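Long-range contacts in transcriptional activator, putative (Pyrococcus furiosus, PDB 1RTW), which is a putative transcriptional activator of the all-helical TENA/THI-4/PQQC family, with a precise role that is not established: residues 77-82 with 153-158; 21-26 with 137-142. One frame throughout, in Å; residues are numbered along the deposited sequence.

How the contacts relate
Both contacts join helices of one all-helical domain, and they lie next to each other, with centres about 16 Å apart. Contact 1 brings helix 66-89 to helix 150-157, is only partly buried, and mixes a carboxylate, an indole N-H and a selenomethionine. Contact 2, farther from the centre of the chain yet more thoroughly buried where it touches, packs helix 21-28 on helix 118-142 almost wholly through apolar groups, without a hydrogen bond across. Helix 150-157 ties them together: Ile153 rests its CG2 3.9 Å from Val139 CG1 and its CD1 3.9 Å from Met26 CE, and Arg140 lies against Ser157.

Contact 1 of 2, residues 77-82 with 153-158; sequences SKELEM and INHWSS
Met82, a selenomethionine, lays its terminal CE over one face of the Trp156 indole, 4.2 Å from the centroid of the six-membered ring and 24° off its normal, a CH-pi contact. Its chain runs extended and bends only at the last torsion (chi3 73°), which turns the methyl onto the indole while Met82 SE stays 3.8 Å from His155 CB, oblique to the imidazole. An unbranched, polarisable side chain suits this place because it can follow two differently tilted rings.

Glu79, one turn earlier, reaches the edge of the imidazole and the indole N-H. Trp156 NE1 donates to Glu79 OE2 at 3.2 Å, a bent bond (141°) meeting the oxygen from above the carboxylate plane. Glu79 OE2 also lies at the imidazole edge, 3.1 Å from His155 CE1, with carboxylate and imidazole nearly perpendicular. Segments 77-82 and 153-157 run antiparallel in the all-helical fold of the TENA/THI-4/PQQC family, their axes 12.2 Å apart, and a glutamate is long enough to bring an acceptor across that gap. Trp156 offers it an N-H and gives Met82 a broad apolar face. His155 ND1 stands 3.5 Å above the Trp156 plane, toward the rim of the same face that Met82 CE covers. Tyr132, Trp136 and Phe161 extend this aromatic cluster. Glu79 also packs on Val47 of helix 33-60, and a phosphate ion lies about 3 Å from its side chain.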
loop_
_atom_site.group_PDB
_atom_site.type_symbol
_atom_site.label_atom_id
_atom_site.label_comp_id
_atom_site.label_asym_id
_atom_site.label_seq_id
_atom_site.Cartn_x
_atom_site.Cartn_y
_atom_site.Cartn_z
ATOM N N SER B 77 12.350 10.705 -14.579
ATOM C CA SER B 77 12.830 9.422 -15.127
ATOM C C SER B 77 13.986 9.631 -16.113
ATOM O O SER B 77 14.788 8.724 -16.343
ATOM C CB SER B 77 11.713 8.672 -15.854
ATOM O OG SER B 77 11.393 9.304 -17.087
ATOM N N LYS B 78 14.050 10.823 -16.700
ATOM C CA LYS B 78 15.110 11.156 -17.648
ATOM C C LYS B 78 16.473 11.122 -16.961
ATOM O O LYS B 78 17.495 10.809 -17.598
ATOM C CB LYS B 78 14.848 12.524 -18.283
ATOM C CG LYS B 78 14.317 12.458 -19.710
ATOM C CD LYS B 78 13.243 11.387 -19.885
ATOM C CE LYS B 78 12.968 11.102 -21.362
ATOM N NZ LYS B 78 12.172 9.852 -21.551
ATOM N N GLU B 79 16.463 11.385 -15.649
ATOM C CA GLU B 79 17.674 11.376 -14.822
ATOM C C GLU B 79 18.366 10.017 -14.883
ATOM O O GLU B 79 19.581 9.940 -14.759
ATOM C CB GLU B 79 17.350 11.714 -13.357
ATOM C CG GLU B 79 16.903 13.144 -13.100
ATOM C CD GLU B 79 16.648 13.436 -11.620
ATOM O OE1 GLU B 79 16.908 12.564 -10.761
ATOM O OE2 GLU B 79 16.191 14.552 -11.310
ATOM N N LEU B 80 17.589 8.950 -15.066
ATOM C CA LEU B 80 18.162 7.609 -15.156
ATOM C C LEU B 80 19.124 7.529 -16.322
ATOM O O LEU B 80 20.228 7.009 -16.174
ATOM C CB LEU B 80 17.078 6.546 -15.335
ATOM C CG LEU B 80 16.126 6.382 -14.157
ATOM C CD1 LEU B 80 15.108 5.300 -14.477
ATOM C CD2 LEU B 80 16.915 6.056 -12.892
ATOM N N GLU B 81 18.695 8.034 -17.480
ATOM C CA GLU B 81 19.519 8.038 -18.684
ATOM C C GLU B 81 20.774 8.873 -18.428
ATOM O O GLU B 81 21.868 8.510 -18.846
ATOM C CB GLU B 81 18.741 8.630 -19.868
ATOM C CG GLU B 81 17.379 7.982 -20.127
ATOM C CD GLU B 81 16.540 8.724 -21.167
ATOM O OE1 GLU B 81 15.593 8.110 -21.712
ATOM O OE2 GLU B 81 16.812 9.916 -21.437
HETATM N N MSE B 82 20.609 9.984 -17.718
HETATM C CA MSE B 82 21.732 10.859 -17.400
HETATM C C MSE B 82 22.798 10.114 -16.587
HETATM O O MSE B 82 23.999 10.269 -16.829
HETATM C CB MSE B 82 21.232 12.093 -16.650
HETATM C CG MSE B 82 22.330 12.982 -16.116
HETATM SE SE MSE B 82 21.670 14.576 -15.277
HETATM C CE MSE B 82 20.961 13.810 -13.658
ATOM N N ILE B 153 25.483 19.209 -12.721
ATOM C CA ILE B 153 25.420 20.543 -12.158
ATOM C C ILE B 153 24.336 21.351 -12.862
ATOM O O ILE B 153 23.539 22.022 -12.211
ATOM C CB ILE B 153 26.759 21.273 -12.302
ATOM C CG1 ILE B 153 27.863 20.453 -11.654
ATOM C CG2 ILE B 153 26.692 22.631 -11.619
ATOM C CD1 ILE B 153 29.237 21.008 -11.891
ATOM N N ASN B 154 24.310 21.262 -14.190
ATOM C CA ASN B 154 23.334 21.980 -14.999
ATOM C C ASN B 154 21.910 21.487 -14.811
ATOM O O ASN B 154 21.000 22.293 -14.668
ATOM C CB ASN B 154 23.687 21.905 -16.492
ATOM C CG ASN B 154 24.874 22.788 -16.864
ATOM O OD1 ASN B 154 25.167 23.786 -16.190
ATOM N ND2 ASN B 154 25.564 22.421 -17.945
ATOM N N HIS B 155 21.709 20.172 -14.818
ATOM C CA HIS B 155 20.364 19.639 -14.668
ATOM C C HIS B 155 19.658 20.071 -13.380
ATOM O O HIS B 155 18.547 20.587 -13.432
ATOM C CB HIS B 155 20.342 18.108 -14.788
ATOM C CG HIS B 155 18.989 17.516 -14.519
ATOM N ND1 HIS B 155 18.711 16.798 -13.377
ATOM C CD2 HIS B 155 17.821 17.638 -15.184
ATOM C CE1 HIS B 155 17.422 16.513 -13.347
ATOM N NE2 HIS B 155 16.856 17.009 -14.428
ATOM N N TRP B 156 20.321 19.915 -12.239
ATOM C CA TRP B 156 19.695 20.280 -10.975
ATOM C C TRP B 156 19.666 21.767 -10.631
ATOM O O TRP B 156 18.923 22.185 -9.734
ATOM C CB TRP B 156 20.280 19.460 -9.833
ATOM C CG TRP B 156 19.791 18.056 -9.849
ATOM C CD1 TRP B 156 18.489 17.640 -9.869
ATOM C CD2 TRP B 156 20.584 16.876 -9.833
ATOM N NE1 TRP B 156 18.423 16.271 -9.864
ATOM C CE2 TRP B 156 19.708 15.771 -9.848
ATOM C CE3 TRP B 156 21.963 16.634 -9.814
ATOM C CZ2 TRP B 156 20.152 14.454 -9.829
ATOM C CZ3 TRP B 156 22.409 15.331 -9.794
ATOM C CH2 TRP B 156 21.507 14.253 -9.808
ATOM N N SER B 157 20.463 22.557 -11.346
ATOM C CA SER B 157 20.512 23.999 -11.125
ATOM C C SER B 157 19.801 24.763 -12.244
ATOM O O SER B 157 19.611 25.976 -12.147
ATOM C CB SER B 157 21.965 24.477 -11.022
ATOM O OG SER B 157 22.637 24.355 -12.267
ATOM N N SER B 158 19.387 24.048 -13.289
ATOM C CA SER B 158 18.714 24.669 -14.433
ATOM C C SER B 158 17.415 25.392 -14.084
ATOM O O SER B 158 16.784 25.115 -13.064
ATOM C CB SER B 158 18.435 23.630 -15.525
ATOM O OG SER B 158 17.386 22.747 -15.152
#

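Contact 2 of 2, residues 21-26 with 137-142; sequences KFLIEM and KWVREN
Leu23 and Val139 meet at the nearest point of the two backbones, Leu23 CD2 lying 3.7 Å from Val139 CG2 as the side chains cross at about a right angle. Leu23 CB approaches the same methyl, so one branch of the valine fits against both the root and a branch of the leucine. The other branch, Val139 CG1, faces Met26 CB at 4.2 Å. A beta-branched residue suits this place: with CG1 anti to the backbone N (chi1 172°), its two methyls serve successive parts of the neighbouring helix without needing a long side chain.

Trp138 works beside them. Leu23 O sits near the ring plane at its edge, 3.5 Å from Trp138 CZ3, while Trp138 CE3 packs 4.1 Å from Leu23 CB. A large flat ring can present its C-H edge to a backbone carbonyl and still leave a face for an amide. Ile24 adds a looser touch, its CG1 4.3 Å from Trp138 CH2.

One shell out, Asn142 folds back over the indole, ND2 standing 3.3 Å above the centre of one face. The same nitrogen donates a nearly straight hydrogen bond (169°) to Trp138 O, which holds the amide over the ring; a short amide side chain can do both. Pro19 and Ala27 also pack on Trp138, whereas Trp202 meets Leu23. The axes of segments 21-26 and 137-142 come within 9.2 Å and cross at -33°, setting the short helix 21-28 against the C-terminal end of the long helix 118-142, a close apolar helix-helix packing within the all-helical fold of the TENA/THI-4/PQQC family.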
loop_
_atom_site.group_PDB
_atom_site.type_symbol
_atom_site.label_atom_id
_atom_site.label_comp_id
_atom_site.label_asym_id
_atom_site.label_seq_id
_atom_site.Cartn_x
_atom_site.Cartn_y
_atom_site.Cartn_z
ATOM N N LYS B 21 31.051 19.309 2.161
ATOM C CA LYS B 21 32.393 18.988 1.681
ATOM C C LYS B 21 32.374 18.579 0.210
ATOM O O LYS B 21 33.148 19.100 -0.601
ATOM C CB LYS B 21 32.985 17.854 2.531
ATOM C CG LYS B 21 34.400 17.439 2.175
ATOM C CD LYS B 21 34.825 16.218 2.995
ATOM C CE LYS B 21 36.217 15.742 2.609
ATOM N NZ LYS B 21 36.592 14.484 3.332
ATOM N N PHE B 22 31.436 17.703 -0.133
ATOM C CA PHE B 22 31.297 17.204 -1.495
ATOM C C PHE B 22 31.063 18.314 -2.517
ATOM O O PHE B 22 31.598 18.258 -3.626
ATOM C CB PHE B 22 30.163 16.177 -1.566
ATOM C CG PHE B 22 30.055 15.474 -2.891
ATOM C CD1 PHE B 22 29.219 15.963 -3.888
ATOM C CD2 PHE B 22 30.764 14.297 -3.126
ATOM C CE1 PHE B 22 29.088 15.292 -5.098
ATOM C CE2 PHE B 22 30.642 13.613 -4.335
ATOM C CZ PHE B 22 29.800 14.112 -5.325
ATOM N N LEU B 23 30.264 19.311 -2.144
ATOM C CA LEU B 23 29.954 20.427 -3.032
ATOM C C LEU B 23 31.137 21.369 -3.228
ATOM O O LEU B 23 31.305 21.932 -4.307
ATOM C CB LEU B 23 28.728 21.193 -2.529
ATOM C CG LEU B 23 27.454 20.357 -2.307
ATOM C CD1 LEU B 23 26.313 21.252 -1.883
ATOM C CD2 LEU B 23 27.070 19.591 -3.562
ATOM N N ILE B 24 31.949 21.539 -2.187
ATOM C CA ILE B 24 33.128 22.397 -2.264
ATOM C C ILE B 24 34.111 21.792 -3.256
ATOM O O ILE B 24 34.723 22.503 -4.056
ATOM C CB ILE B 24 33.855 22.493 -0.906
ATOM C CG1 ILE B 24 32.970 23.184 0.127
ATOM C CG2 ILE B 24 35.178 23.235 -1.064
ATOM C CD1 ILE B 24 33.550 23.151 1.532
ATOM N N GLU B 25 34.242 20.473 -3.205
ATOM C CA GLU B 25 35.167 19.781 -4.080
ATOM C C GLU B 25 34.690 19.763 -5.518
ATOM O O GLU B 25 35.499 19.827 -6.438
ATOM C CB GLU B 25 35.450 18.380 -3.551
ATOM C CG GLU B 25 36.089 18.408 -2.171
ATOM C CD GLU B 25 36.510 17.046 -1.664
ATOM O OE1 GLU B 25 36.244 16.023 -2.325
ATOM O OE2 GLU B 25 37.122 17.013 -0.583
HETATM N N MSE B 26 33.376 19.688 -5.708
HETATM C CA MSE B 26 32.802 19.718 -7.049
HETATM C C MSE B 26 33.090 21.101 -7.647
HETATM O O MSE B 26 33.510 21.215 -8.802
HETATM C CB MSE B 26 31.285 19.511 -6.991
HETATM C CG MSE B 26 30.826 18.088 -6.718
HETATM SE SE MSE B 26 30.946 16.905 -8.246
HETATM C CE MSE B 26 30.311 18.094 -9.606
ATOM N N LYS B 137 22.748 24.474 -7.120
ATOM C CA LYS B 137 22.722 25.883 -7.497
ATOM C C LYS B 137 23.974 26.501 -6.869
ATOM O O LYS B 137 24.671 27.295 -7.504
ATOM C CB LYS B 137 21.457 26.562 -6.967
ATOM C CG LYS B 137 21.077 27.830 -7.712
ATOM C CD LYS B 137 19.639 28.248 -7.427
ATOM C CE LYS B 137 19.409 28.551 -5.952
ATOM N NZ LYS B 137 17.998 28.942 -5.677
ATOM N N TRP B 138 24.277 26.086 -5.638
ATOM C CA TRP B 138 25.456 26.569 -4.940
ATOM C C TRP B 138 26.689 26.195 -5.750
ATOM O O TRP B 138 27.594 27.007 -5.932
ATOM C CB TRP B 138 25.568 25.945 -3.549
ATOM C CG TRP B 138 26.707 26.526 -2.738
ATOM C CD1 TRP B 138 26.634 27.565 -1.859
ATOM C CD2 TRP B 138 28.086 26.130 -2.775
ATOM N NE1 TRP B 138 27.879 27.848 -1.350
ATOM C CE2 TRP B 138 28.786 26.984 -1.896
ATOM C CE3 TRP B 138 28.794 25.144 -3.469
ATOM C CZ2 TRP B 138 30.169 26.875 -1.687
ATOM C CZ3 TRP B 138 30.171 25.037 -3.262
ATOM C CH2 TRP B 138 30.842 25.903 -2.378
ATOM N N VAL B 139 26.720 24.954 -6.223
ATOM C CA VAL B 139 27.838 24.474 -7.017
ATOM C C VAL B 139 28.021 25.287 -8.299
ATOM O O VAL B 139 29.137 25.681 -8.624
ATOM C CB VAL B 139 27.691 22.977 -7.344
ATOM C CG1 VAL B 139 28.756 22.546 -8.328
ATOM C CG2 VAL B 139 27.817 22.156 -6.072
ATOM N N ARG B 140 26.930 25.566 -9.008
ATOM C CA ARG B 140 27.016 26.337 -10.246
ATOM C C ARG B 140 27.553 27.743 -9.983
ATOM O O ARG B 140 28.297 28.297 -10.796
ATOM C CB ARG B 140 25.646 26.448 -10.922
ATOM C CG ARG B 140 25.681 27.229 -12.238
ATOM C CD ARG B 140 24.284 27.533 -12.766
ATOM N NE ARG B 140 23.477 28.277 -11.796
ATOM C CZ ARG B 140 22.156 28.422 -11.867
ATOM N NH1 ARG B 140 21.474 27.876 -12.868
ATOM N NH2 ARG B 140 21.510 29.107 -10.933
ATOM N N GLU B 141 27.213 28.278 -8.816
ATOM C CA GLU B 141 27.607 29.617 -8.415
ATOM C C GLU B 141 28.979 29.745 -7.770
ATOM O O GLU B 141 29.432 30.853 -7.503
ATOM C CB GLU B 141 26.537 30.208 -7.505
ATOM C CG GLU B 141 25.203 30.396 -8.221
ATOM C CD GLU B 141 24.032 30.663 -7.285
ATOM O OE1 GLU B 141 24.219 30.686 -6.048
ATOM O OE2 GLU B 141 22.906 30.845 -7.798
ATOM N N ASN B 142 29.635 28.623 -7.499
ATOM C CA ASN B 142 30.962 28.671 -6.900
ATOM C C ASN B 142 31.961 27.875 -7.728
ATOM O O ASN B 142 33.088 27.622 -7.298
ATOM C CB ASN B 142 30.927 28.192 -5.444
ATOM C CG ASN B 142 30.372 29.250 -4.499
ATOM O OD1 ASN B 142 31.111 30.093 -3.985
ATOM N ND2 ASN B 142 29.060 29.220 -4.281
#